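Local coordinates for YaeQ family protein (Pseudomonas syringae pv. tomato, PDB 2OT9) that is of unknown function but belongs to the YaeQ family of the PDDEXK nuclease-like clan and binds meso-tartaric acid in the crystal, at residues A[27-32]-A[41-46]; A[70-73]-A[77-80]; A[159-164]-A[168-173]. All blocks are in the same frame, centred on the assembly; numbering follows the deposited sequence.

Contact 1 of 3, residues A[27-32]-A[41-46]; sequences QTIARH and TVRLLA
Strand 21-31, an outermost strand of the mixed sheet, meets helix 37-49 here in a strand-on-helix packing carried by Ile29 on one side and Arg43 with Leu44 on the other. The strand and helix axes of the two segments approach to 11.3 Å at 151°, nearly antiparallel, so side chains have to span the gap, one of them reaching the strand backbone. The two branches of Ile29 take different partners. CD1 of Ile29 reaches CD2 of Leu44 at 3.6 Å, an apolar touch between branch ends. CG2 of Ile29, lying anti to its own backbone N, instead approaches NH1 of Arg43 at 3.4 Å, obliquely to the guanidinium plane. The arginine chain bends at chi2 and chi3 and slides past Ile29 in the opposite direction, which carries the guanidinium toward the strand backbone. There NH1 of Arg43 gives a weak, poorly aligned hydrogen bond to O of Ala30 (3.3 Å, 125°), with the oxygen at the edge of the group. The stronger holds on this buried charge lie elsewhere: NE forms a salt bridge with Glu35, and NH2 a hydrogen bond to O of Gly58. Further along the packing, Met40 of the helix also touches Ile29, Leu44 rests on Ile148 and Trp150 of strand 147-155, and the backbone of Ile29 pairs with Tyr8 of strand 6-16.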
ATOM      1  N   GLN A  27       0.562  -1.863 -14.614  1.00 34.73           N
ATOM      2  CA  GLN A  27      -0.138  -0.666 -14.169  1.00 35.28           C
ATOM      3  C   GLN A  27       0.681   0.553 -14.516  1.00 35.60           C
ATOM      4  O   GLN A  27       1.909   0.524 -14.418  1.00 35.30           O
ATOM      5  CB  GLN A  27      -0.335  -0.687 -12.649  1.00 35.49           C
ATOM      6  CG  GLN A  27      -1.476  -1.560 -12.168  1.00 37.38           C
ATOM      7  CD  GLN A  27      -2.832  -0.999 -12.535  1.00 40.75           C
ATOM      8  OE1 GLN A  27      -3.748  -1.749 -12.879  1.00 43.70           O
ATOM      9  NE2 GLN A  27      -2.968   0.323 -12.483  1.00 41.22           N
ATOM     10  N   THR A  28       0.001   1.619 -14.929  1.00 35.66           N
ATOM     11  CA  THR A  28       0.628   2.920 -15.071  1.00 35.96           C
ATOM     12  C   THR A  28       0.370   3.704 -13.782  1.00 35.96           C
ATOM     13  O   THR A  28      -0.744   3.693 -13.248  1.00 36.62           O
ATOM     14  CB  THR A  28       0.093   3.655 -16.323  1.00 36.36           C
ATOM     15  OG1 THR A  28       0.550   2.970 -17.498  1.00 36.37           O
ATOM     16  CG2 THR A  28       0.591   5.098 -16.368  1.00 36.66           C
ATOM     17  N   ILE A  29       1.408   4.340 -13.256  1.00 35.32           N
ATOM     18  CA  ILE A  29       1.287   5.100 -12.012  1.00 35.33           C
ATOM     19  C   ILE A  29       1.840   6.511 -12.177  1.00 33.98           C
ATOM     20  O   ILE A  29       2.931   6.707 -12.712  1.00 33.47           O
ATOM     21  CB  ILE A  29       2.016   4.416 -10.840  1.00 36.04           C
ATOM     22  CG1 ILE A  29       1.575   2.962 -10.711  1.00 37.43           C
ATOM     23  CG2 ILE A  29       1.732   5.152  -9.525  1.00 36.88           C
ATOM     24  CD1 ILE A  29       2.727   2.042 -10.722  1.00 39.94           C
ATOM     25  N   ALA A  30       1.051   7.484 -11.739  1.00 33.46           N
ATOM     26  CA  ALA A  30       1.471   8.869 -11.703  1.00 32.16           C
ATOM     27  C   ALA A  30       2.090   9.148 -10.335  1.00 31.47           C
ATOM     28  O   ALA A  30       1.480   8.884  -9.293  1.00 31.05           O
ATOM     29  CB  ALA A  30       0.293   9.778 -11.952  1.00 32.97           C
ATOM     30  N   ARG A  31       3.317   9.655 -10.353  1.00 29.80           N
ATOM     31  CA  ARG A  31       4.020   9.997  -9.141  1.00 28.36           C
ATOM     32  C   ARG A  31       3.998  11.513  -8.945  1.00 27.42           C
ATOM     33  O   ARG A  31       4.603  12.248  -9.702  1.00 26.34           O
ATOM     34  CB  ARG A  31       5.445   9.496  -9.231  1.00 28.38           C
ATOM     35  CG  ARG A  31       6.188   9.607  -7.951  1.00 29.87           C
ATOM     36  CD  ARG A  31       7.645   9.354  -8.233  1.00 34.22           C
ATOM     37  NE  ARG A  31       8.451   9.909  -7.179  1.00 37.51           N
ATOM     38  CZ  ARG A  31       9.770   9.962  -7.183  1.00 39.73           C
ATOM     39  NH1 ARG A  31      10.459   9.474  -8.201  1.00 40.33           N
ATOM     40  NH2 ARG A  31      10.395  10.510  -6.150  1.00 40.48           N
ATOM     41  N   HIS A  32       3.283  11.976  -7.937  1.00 26.38           N
ATOM     42  CA  HIS A  32       3.222  13.403  -7.671  1.00 26.41           C
ATOM     43  C   HIS A  32       4.625  13.848  -7.177  1.00 25.48           C
ATOM     44  O   HIS A  32       5.325  13.041  -6.585  1.00 24.81           O
ATOM     45  CB  HIS A  32       2.135  13.661  -6.612  1.00 27.01           C
ATOM     46  CG  HIS A  32       1.982  15.102  -6.237  1.00 28.00           C
ATOM     47  ND1 HIS A  32       1.229  15.991  -6.974  1.00 30.77           N
ATOM     48  CD2 HIS A  32       2.505  15.813  -5.212  1.00 29.68           C
ATOM     49  CE1 HIS A  32       1.294  17.187  -6.418  1.00 30.98           C
ATOM     50  NE2 HIS A  32       2.061  17.105  -5.343  1.00 30.36           N
ATOM     51  N   THR A  41       6.764   3.205  -3.467  1.00 20.65           N
ATOM     52  CA  THR A  41       7.084   1.799  -3.240  1.00 20.90           C
ATOM     53  C   THR A  41       6.128   1.134  -2.252  1.00 21.19           C
ATOM     54  O   THR A  41       5.719  -0.006  -2.457  1.00 20.86           O
ATOM     55  CB  THR A  41       8.550   1.648  -2.807  1.00 20.91           C
ATOM     56  OG1 THR A  41       9.378   2.157  -3.872  1.00 21.72           O
ATOM     57  CG2 THR A  41       8.895   0.190  -2.511  1.00 21.26           C
ATOM     58  N   VAL A  42       5.754   1.851  -1.194  1.00 21.55           N
ATOM     59  CA  VAL A  42       4.749   1.326  -0.267  1.00 20.99           C
ATOM     60  C   VAL A  42       3.400   1.117  -0.989  1.00 21.76           C
ATOM     61  O   VAL A  42       2.738   0.092  -0.778  1.00 22.01           O
ATOM     62  CB  VAL A  42       4.588   2.210   0.992  1.00 20.57           C
ATOM     63  CG1 VAL A  42       3.585   1.575   1.953  1.00 21.03           C
ATOM     64  CG2 VAL A  42       5.949   2.334   1.731  1.00 19.82           C
ATOM     65  N   ARG A  43       3.003   2.059  -1.843  1.00 21.71           N
ATOM     66  CA  ARG A  43       1.788   1.866  -2.663  1.00 22.42           C
ATOM     67  C   ARG A  43       1.871   0.615  -3.554  1.00 21.87           C
ATOM     68  O   ARG A  43       0.876  -0.100  -3.719  1.00 21.01           O
ATOM     69  CB  ARG A  43       1.511   3.096  -3.531  1.00 22.56           C
ATOM     70  CG  ARG A  43       1.065   4.306  -2.729  1.00 25.01           C
ATOM     71  CD  ARG A  43       0.117   5.185  -3.547  1.00 28.94           C
ATOM     72  NE  ARG A  43       0.774   5.792  -4.703  1.00 29.45           N
ATOM     73  CZ  ARG A  43       0.133   6.376  -5.714  1.00 34.18           C
ATOM     74  NH1 ARG A  43       0.835   6.911  -6.719  1.00 34.68           N
ATOM     75  NH2 ARG A  43      -1.204   6.428  -5.726  1.00 34.10           N
ATOM     76  N   LEU A  44       3.044   0.368  -4.142  1.00 22.34           N
ATOM     77  CA  LEU A  44       3.241  -0.838  -4.978  1.00 22.77           C
ATOM     78  C   LEU A  44       3.157  -2.135  -4.166  1.00 23.20           C
ATOM     79  O   LEU A  44       2.589  -3.143  -4.630  1.00 22.95           O
ATOM     80  CB  LEU A  44       4.588  -0.796  -5.722  1.00 23.56           C
ATOM     81  CG  LEU A  44       4.892   0.417  -6.601  1.00 23.20           C
ATOM     82  CD1 LEU A  44       6.255   0.235  -7.300  1.00 24.23           C
ATOM     83  CD2 LEU A  44       3.801   0.674  -7.599  1.00 24.37           C
ATOM     84  N   LEU A  45       3.726  -2.126  -2.962  1.00 22.87           N
ATOM     85  CA  LEU A  45       3.609  -3.289  -2.071  1.00 23.26           C
ATOM     86  C   LEU A  45       2.141  -3.532  -1.721  1.00 22.85           C
ATOM     87  O   LEU A  45       1.690  -4.666  -1.721  1.00 22.13           O
ATOM     88  CB  LEU A  45       4.399  -3.058  -0.775  1.00 23.19           C
ATOM     89  CG  LEU A  45       5.922  -3.174  -0.869  1.00 25.34           C
ATOM     90  CD1 LEU A  45       6.564  -2.691   0.444  1.00 26.84           C
ATOM     91  CD2 LEU A  45       6.328  -4.608  -1.201  1.00 26.92           C
ATOM     92  N   ALA A  46       1.403  -2.461  -1.406  1.00 22.03           N
ATOM     93  CA  ALA A  46      -0.034  -2.584  -1.081  1.00 22.82           C
ATOM     94  C   ALA A  46      -0.821  -3.179  -2.255  1.00 22.61           C
ATOM     95  O   ALA A  46      -1.713  -4.003  -2.071  1.00 22.86           O
ATOM     96  CB  ALA A  46      -0.627  -1.195  -0.703  1.00 21.59           C
TER

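Contact 2 of 3, residues A[70-73]-A[77-80]; sequences WEKS and RVLH
Glu71 O takes two backbone donors from the facing strand, N of Leu79 at 2.8 Å and N of His80 at 3.2 Å. Two consecutive residues opposite one make this a classic beta bulge: Glu71 and His80 form an antiparallel hydrogen-bonded pair, closed by Glu71 N to His80 O at 3.0 Å, while Lys72 and Val78 form the following non-hydrogen-bonded pair. Toward the hairpin turn, Ser73 N bonds to Arg77 O at 2.7 Å, and Ser73 OG accepts from Arg77 N at 3.1 Å. A chi1 of 73° sets that hydroxyl between the serine's own N and carbonyl carbon, turned back toward Arg77. Side chains divide between the two faces. With Glu71 and His80, the CB atoms meet at 3.9 Å; the extended glutamate chain then crosses the extra bulge residue, its OE2 coming 3.5 Å from CD1 of Leu79. On the face of Lys72 and Val78, CG2 of Val78 lies 4.1 Å from CE3 of Trp70, the two side chains crossing at about a right angle. CE of Lys72 sits over the centre of the indole, covering one face. Farther out, Asp76 in the turn holds Lys72 NZ in a salt bridge, and Trp50 meets the His80 ring edge-to-face. The hairpin end is thus held by main-chain bonds and one serine hydroxyl, with the lysine's charge probably offset by Asp76 and its aliphatic part spent on the tryptophan.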
ATOM      1  N   TRP A  70      -7.723   2.051  -3.898  1.00 21.66           N
ATOM      2  CA  TRP A  70      -9.061   1.605  -3.536  1.00 21.74           C
ATOM      3  C   TRP A  70      -9.630   0.570  -4.481  1.00 22.09           C
ATOM      4  O   TRP A  70      -9.325   0.551  -5.670  1.00 22.04           O
ATOM      5  CB  TRP A  70     -10.070   2.756  -3.331  1.00 21.88           C
ATOM      6  CG  TRP A  70     -10.124   3.804  -4.393  1.00 21.82           C
ATOM      7  CD1 TRP A  70      -9.473   3.805  -5.597  1.00 22.96           C
ATOM      8  CD2 TRP A  70     -10.900   5.017  -4.357  1.00 22.39           C
ATOM      9  NE1 TRP A  70      -9.785   4.948  -6.298  1.00 22.59           N
ATOM     10  CE2 TRP A  70     -10.651   5.709  -5.559  1.00 21.61           C
ATOM     11  CE3 TRP A  70     -11.768   5.587  -3.417  1.00 21.63           C
ATOM     12  CZ2 TRP A  70     -11.245   6.942  -5.852  1.00 23.29           C
ATOM     13  CZ3 TRP A  70     -12.363   6.819  -3.710  1.00 23.74           C
ATOM     14  CH2 TRP A  70     -12.097   7.479  -4.916  1.00 23.11           C
ATOM     15  N   GLU A  71     -10.437  -0.316  -3.912  1.00 22.50           N
ATOM     16  CA  GLU A  71     -11.187  -1.284  -4.684  1.00 23.24           C
ATOM     17  C   GLU A  71     -12.647  -0.857  -4.602  1.00 23.32           C
ATOM     18  O   GLU A  71     -13.187  -0.697  -3.501  1.00 22.67           O
ATOM     19  CB  GLU A  71     -10.996  -2.672  -4.075  1.00 23.93           C
ATOM     20  CG  GLU A  71     -11.685  -3.815  -4.810  1.00 26.33           C
ATOM     21  CD  GLU A  71     -11.680  -5.114  -4.013  1.00 29.46           C
ATOM     22  OE1 GLU A  71     -10.836  -5.282  -3.111  1.00 32.53           O
ATOM     23  OE2 GLU A  71     -12.523  -5.983  -4.291  1.00 30.79           O
ATOM     24  N   LYS A  72     -13.270  -0.651  -5.758  1.00 23.16           N
ATOM     25  CA  LYS A  72     -14.685  -0.276  -5.819  1.00 24.25           C
ATOM     26  C   LYS A  72     -15.545  -1.347  -6.474  1.00 24.51           C
ATOM     27  O   LYS A  72     -15.070  -2.118  -7.314  1.00 24.57           O
ATOM     28  CB  LYS A  72     -14.868   1.024  -6.586  1.00 24.08           C
ATOM     29  CG  LYS A  72     -14.256   2.229  -5.912  1.00 25.99           C
ATOM     30  CD  LYS A  72     -14.620   3.449  -6.722  1.00 28.34           C
ATOM     31  CE  LYS A  72     -13.966   4.676  -6.198  1.00 30.25           C
ATOM     32  NZ  LYS A  72     -14.695   5.851  -6.741  1.00 32.32           N
ATOM     33  N   SER A  73     -16.818  -1.378  -6.094  1.00 24.97           N
ATOM     34  CA  SER A  73     -17.776  -2.274  -6.720  1.00 25.92           C
ATOM     35  C   SER A  73     -18.115  -1.748  -8.109  1.00 26.91           C
ATOM     36  O   SER A  73     -17.783  -0.607  -8.446  1.00 26.75           O
ATOM     37  CB  SER A  73     -19.053  -2.318  -5.881  1.00 25.86           C
ATOM     38  OG  SER A  73     -19.779  -1.110  -6.018  1.00 24.43           O
ATOM     39  N   ARG A  77     -19.016   1.846  -5.380  1.00 26.79           N
ATOM     40  CA  ARG A  77     -18.933   1.943  -3.919  1.00 25.41           C
ATOM     41  C   ARG A  77     -17.682   1.262  -3.398  1.00 24.10           C
ATOM     42  O   ARG A  77     -17.219   0.277  -3.973  1.00 22.83           O
ATOM     43  CB  ARG A  77     -20.189   1.380  -3.266  1.00 25.12           C
ATOM     44  CG  ARG A  77     -21.440   2.103  -3.689  1.00 26.54           C
ATOM     45  CD  ARG A  77     -22.662   1.268  -3.366  1.00 27.33           C
ATOM     46  NE  ARG A  77     -22.904   1.247  -1.933  1.00 29.16           N
ATOM     47  CZ  ARG A  77     -23.860   0.539  -1.341  1.00 31.87           C
ATOM     48  NH1 ARG A  77     -24.655  -0.239  -2.056  1.00 32.15           N
ATOM     49  NH2 ARG A  77     -24.011   0.608  -0.023  1.00 32.68           N
ATOM     50  N   VAL A  78     -17.124   1.788  -2.311  1.00 23.36           N
ATOM     51  CA  VAL A  78     -15.799   1.351  -1.892  1.00 22.46           C
ATOM     52  C   VAL A  78     -15.876   0.047  -1.111  1.00 22.50           C
ATOM     53  O   VAL A  78     -16.571  -0.041  -0.107  1.00 22.47           O
ATOM     54  CB  VAL A  78     -15.073   2.442  -1.074  1.00 23.04           C
ATOM     55  CG1 VAL A  78     -13.631   2.028  -0.782  1.00 22.05           C
ATOM     56  CG2 VAL A  78     -15.113   3.799  -1.818  1.00 23.02           C
ATOM     57  N   LEU A  79     -15.163  -0.966  -1.595  1.00 22.07           N
ATOM     58  CA  LEU A  79     -14.978  -2.229  -0.882  1.00 21.98           C
ATOM     59  C   LEU A  79     -13.754  -2.153   0.036  1.00 22.32           C
ATOM     60  O   LEU A  79     -13.744  -2.718   1.135  1.00 22.70           O
ATOM     61  CB  LEU A  79     -14.808  -3.384  -1.895  1.00 22.15           C
ATOM     62  CG  LEU A  79     -15.989  -3.626  -2.859  1.00 22.96           C
ATOM     63  CD1 LEU A  79     -15.775  -4.806  -3.774  1.00 24.37           C
ATOM     64  CD2 LEU A  79     -17.264  -3.811  -2.087  1.00 24.32           C
ATOM     65  N   HIS A  80     -12.716  -1.447  -0.410  1.00 21.86           N
ATOM     66  CA  HIS A  80     -11.445  -1.442   0.305  1.00 22.12           C
ATOM     67  C   HIS A  80     -10.792  -0.093   0.100  1.00 21.69           C
ATOM     68  O   HIS A  80     -10.598   0.340  -1.032  1.00 21.87           O
ATOM     69  CB  HIS A  80     -10.546  -2.598  -0.209  1.00 22.27           C
ATOM     70  CG  HIS A  80      -9.361  -2.924   0.665  1.00 22.83           C
ATOM     71  ND1 HIS A  80      -9.202  -2.446   1.951  1.00 23.72           N
ATOM     72  CD2 HIS A  80      -8.303  -3.743   0.444  1.00 22.34           C
ATOM     73  CE1 HIS A  80      -8.087  -2.931   2.469  1.00 20.64           C
ATOM     74  NE2 HIS A  80      -7.527  -3.725   1.578  1.00 24.52           N
TER

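Contact 3 of 3, residues A[159-164]-A[168-173]; sequences VFVTDD and HEVQLQ
Val170 N donates to Val159 O at 2.6 Å, nearly straight at the hydrogen (166°) and close to the C=O axis. The return bond of this antiparallel hydrogen-bonded pair, Val159 N to Val170 O, is longer at 3.1 Å, its donor tilted somewhat from the carbonyl plane. Two residues on, Val161 and His168 form a second such pair: His168 N meets Val161 O at 2.7 Å and Val161 N meets His168 O at 2.9 Å. Between these pairs lies the non-hydrogen-bonded pair of Phe160 and Glu169, where CA of Phe160 also makes a CA-H...O contact with His168 O. The side chains of Phe160 and Glu169 run side by side, pointing the same way. The phenylalanine CG stands anti to its carbonyl carbon (chi1 -59°), and the ring lies along the extended glutamate chain; CE1 of Phe160 is 3.6 Å from OE1 of Glu169, with ring and carboxylate planes turned 54° apart. The opposite face carries Val159, Val161 and Val170, with His168 beside them toward the turn. CB of Val159 packs on CB of Val170 at 4.0 Å, and CG2 of Val161 approaches CG2 of Val170 at 4.3 Å, the diagonal contact across the two strands. This valine face turns to the helices: Val159 touches Phe49 and Val161 touches Leu45, both of helix 37-49, while Val161 also meets Leu140 of helix 134-141. Near the turn, OD1 of Asp163 accepts from the backbone N of Arg165. Two hydrogen-bonded pairs flanking a non-hydrogen-bonded one mark a regular antiparallel beta hairpin within the mixed sheet, here strands 158-163 and 166-174.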
ATOM      1  N   VAL A 159       6.155 -11.185   2.328  1.00 25.75           N
ATOM      2  CA  VAL A 159       6.240 -10.745   0.950  1.00 25.94           C
ATOM      3  C   VAL A 159       7.710 -10.817   0.518  1.00 26.24           C
ATOM      4  O   VAL A 159       8.593 -10.238   1.167  1.00 26.74           O
ATOM      5  CB  VAL A 159       5.635  -9.319   0.793  1.00 26.29           C
ATOM      6  CG1 VAL A 159       5.635  -8.854  -0.665  1.00 26.35           C
ATOM      7  CG2 VAL A 159       4.209  -9.280   1.342  1.00 26.58           C
ATOM      8  N   PHE A 160       7.980 -11.558  -0.550  1.00 25.32           N
ATOM      9  CA  PHE A 160       9.311 -11.624  -1.105  1.00 24.95           C
ATOM     10  C   PHE A 160       9.279 -10.937  -2.456  1.00 24.87           C
ATOM     11  O   PHE A 160       8.608 -11.405  -3.385  1.00 23.95           O
ATOM     12  CB  PHE A 160       9.771 -13.082  -1.285  1.00 25.40           C
ATOM     13  CG  PHE A 160       9.783 -13.872  -0.006  1.00 26.47           C
ATOM     14  CD1 PHE A 160      10.909 -13.879   0.805  1.00 26.52           C
ATOM     15  CD2 PHE A 160       8.664 -14.599   0.384  1.00 27.14           C
ATOM     16  CE1 PHE A 160      10.928 -14.621   2.000  1.00 27.76           C
ATOM     17  CE2 PHE A 160       8.670 -15.338   1.570  1.00 29.72           C
ATOM     18  CZ  PHE A 160       9.810 -15.346   2.378  1.00 28.35           C
ATOM     19  N   VAL A 161      10.015  -9.836  -2.564  1.00 24.18           N
ATOM     20  CA  VAL A 161      10.059  -9.087  -3.811  1.00 24.39           C
ATOM     21  C   VAL A 161      11.409  -9.301  -4.485  1.00 24.13           C
ATOM     22  O   VAL A 161      12.456  -9.008  -3.896  1.00 24.23           O
ATOM     23  CB  VAL A 161       9.844  -7.573  -3.561  1.00 24.46           C
ATOM     24  CG1 VAL A 161       9.900  -6.787  -4.888  1.00 25.18           C
ATOM     25  CG2 VAL A 161       8.547  -7.313  -2.805  1.00 25.79           C
ATOM     26  N   THR A 162      11.394  -9.792  -5.726  1.00 23.60           N
ATOM     27  CA  THR A 162      12.615  -9.894  -6.509  1.00 23.09           C
ATOM     28  C   THR A 162      12.651  -8.753  -7.523  1.00 23.14           C
ATOM     29  O   THR A 162      11.738  -8.598  -8.348  1.00 22.73           O
ATOM     30  CB  THR A 162      12.743 -11.269  -7.239  1.00 23.36           C
ATOM     31  OG1 THR A 162      12.588 -12.330  -6.291  1.00 23.55           O
ATOM     32  CG2 THR A 162      14.117 -11.407  -7.910  1.00 22.96           C
ATOM     33  N   ASP A 163      13.699  -7.948  -7.454  1.00 22.87           N
ATOM     34  CA  ASP A 163      13.900  -6.907  -8.453  1.00 23.70           C
ATOM     35  C   ASP A 163      15.289  -7.051  -9.081  1.00 24.33           C
ATOM     36  O   ASP A 163      15.920  -8.107  -8.960  1.00 24.47           O
ATOM     37  CB  ASP A 163      13.681  -5.516  -7.837  1.00 23.82           C
ATOM     38  CG  ASP A 163      14.728  -5.154  -6.780  1.00 23.75           C
ATOM     39  OD1 ASP A 163      15.788  -5.829  -6.666  1.00 21.73           O
ATOM     40  OD2 ASP A 163      14.484  -4.160  -6.074  1.00 22.15           O
ATOM     41  N   ASP A 164      15.777  -5.981  -9.710  1.00 24.89           N
ATOM     42  CA  ASP A 164      17.078  -5.972 -10.379  1.00 25.42           C
ATOM     43  C   ASP A 164      18.294  -6.147  -9.424  1.00 25.17           C
ATOM     44  O   ASP A 164      19.406  -6.411  -9.856  1.00 24.45           O
ATOM     45  CB  ASP A 164      17.213  -4.673 -11.185  1.00 26.47           C
ATOM     46  CG  ASP A 164      17.200  -3.417 -10.293  1.00 27.97           C
ATOM     47  OD1 ASP A 164      16.341  -3.313  -9.410  1.00 29.93           O
ATOM     48  OD2 ASP A 164      18.055  -2.535 -10.475  1.00 30.71           O
ATOM     49  N   HIS A 168      14.222  -9.591  -1.899  1.00 26.05           N
ATOM     50  CA  HIS A 168      14.158  -8.856  -0.641  1.00 25.54           C
ATOM     51  C   HIS A 168      12.942  -9.307   0.144  1.00 25.67           C
ATOM     52  O   HIS A 168      11.832  -9.357  -0.399  1.00 25.80           O
ATOM     53  CB  HIS A 168      14.064  -7.353  -0.936  1.00 25.47           C
ATOM     54  CG  HIS A 168      15.087  -6.871  -1.923  1.00 25.00           C
ATOM     55  ND1 HIS A 168      14.775  -6.549  -3.225  1.00 26.29           N
ATOM     56  CD2 HIS A 168      16.424  -6.705  -1.807  1.00 23.77           C
ATOM     57  CE1 HIS A 168      15.871  -6.174  -3.863  1.00 22.99           C
ATOM     58  NE2 HIS A 168      16.886  -6.259  -3.025  1.00 25.15           N
ATOM     59  N   GLU A 169      13.150  -9.621   1.417  1.00 25.64           N
ATOM     60  CA  GLU A 169      12.089 -10.138   2.270  1.00 25.87           C
ATOM     61  C   GLU A 169      11.413  -8.996   3.025  1.00 25.37           C
ATOM     62  O   GLU A 169      12.054  -8.285   3.797  1.00 24.69           O
ATOM     63  CB  GLU A 169      12.636 -11.196   3.254  1.00 26.38           C
ATOM     64  CG  GLU A 169      11.605 -11.640   4.300  1.00 27.96           C
ATOM     65  CD  GLU A 169      11.964 -12.934   5.044  0.80 30.79           C
ATOM     66  OE1 GLU A 169      13.015 -13.548   4.760  0.80 31.60           O
ATOM     67  OE2 GLU A 169      11.176 -13.336   5.924  0.80 32.15           O
ATOM     68  N   VAL A 170      10.119  -8.828   2.782  1.00 25.11           N
ATOM     69  CA  VAL A 170       9.327  -7.799   3.447  1.00 25.37           C
ATOM     70  C   VAL A 170       8.451  -8.449   4.501  1.00 25.51           C
ATOM     71  O   VAL A 170       7.488  -9.137   4.179  1.00 25.89           O
ATOM     72  CB  VAL A 170       8.450  -7.016   2.435  1.00 25.39           C
ATOM     73  CG1 VAL A 170       7.610  -5.958   3.158  1.00 25.43           C
ATOM     74  CG2 VAL A 170       9.331  -6.393   1.342  1.00 24.83           C
ATOM     75  N   GLN A 171       8.791  -8.216   5.762  1.00 25.68           N
ATOM     76  CA  GLN A 171       8.029  -8.755   6.872  1.00 27.05           C
ATOM     77  C   GLN A 171       7.218  -7.639   7.529  1.00 26.79           C
ATOM     78  O   GLN A 171       7.772  -6.755   8.181  1.00 26.67           O
ATOM     79  CB  GLN A 171       8.962  -9.443   7.881  1.00 27.68           C
ATOM     80  CG  GLN A 171       8.211 -10.222   8.952  1.00 31.31           C
ATOM     81  CD  GLN A 171       7.248 -11.246   8.355  0.85 33.71           C
ATOM     82  OE1 GLN A 171       7.662 -12.152   7.639  1.00 34.26           O
ATOM     83  NE2 GLN A 171       5.956 -11.093   8.645  1.00 36.30           N
ATOM     84  N   LEU A 172       5.905  -7.662   7.325  1.00 26.31           N
ATOM     85  CA  LEU A 172       5.066  -6.576   7.816  1.00 26.64           C
ATOM     86  C   LEU A 172       4.861  -6.757   9.303  1.00 26.44           C
ATOM     87  O   LEU A 172       4.708  -7.876   9.773  1.00 26.08           O
ATOM     88  CB  LEU A 172       3.720  -6.578   7.099  1.00 26.59           C
ATOM     89  CG  LEU A 172       3.758  -6.433   5.580  1.00 27.49           C
ATOM     90  CD1 LEU A 172       2.346  -6.628   5.053  1.00 28.32           C
ATOM     91  CD2 LEU A 172       4.360  -5.066   5.119  1.00 28.78           C
ATOM     92  N   GLN A 173       4.896  -5.658  10.044  1.00 26.66           N
ATOM     93  CA  GLN A 173       4.544  -5.695  11.462  1.00 27.08           C
ATOM     94  C   GLN A 173       3.089  -5.281  11.601  1.00 26.21           C
ATOM     95  O   GLN A 173       2.756  -4.139  11.318  1.00 25.95           O
ATOM     96  CB  GLN A 173       5.430  -4.752  12.283  1.00 27.58           C
ATOM     97  CG  GLN A 173       5.047  -4.747  13.794  1.00 30.36           C
ATOM     98  CD  GLN A 173       5.841  -3.745  14.629  0.80 33.96           C
ATOM     99  OE1 GLN A 173       5.899  -2.556  14.316  0.80 36.13           O
ATOM    100  NE2 GLN A 173       6.439  -4.225  15.709  0.80 36.35           N
TER

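From the N terminus, contact 1 comes first, closing the connection from strand 21-31 to helix 37-49. Contact 2 then closes the short turn between strands 69-72 and 78-84, and contact 3 the turn between strands 158-163 and 166-174 near the C terminus. The three loops follow in series; none nests in or crosses another. All three reach the same mixed sheet, but contacts 2 and 3 lie on opposite sides of the chain's centre, about 26 Å apart between centres. Contact 1 is joined directly to contact 3, where CD2 of Leu45 packs on CG2 of Val161 at 3.8 Å, so helix 37-49 links strand 21-31 to the late hairpin.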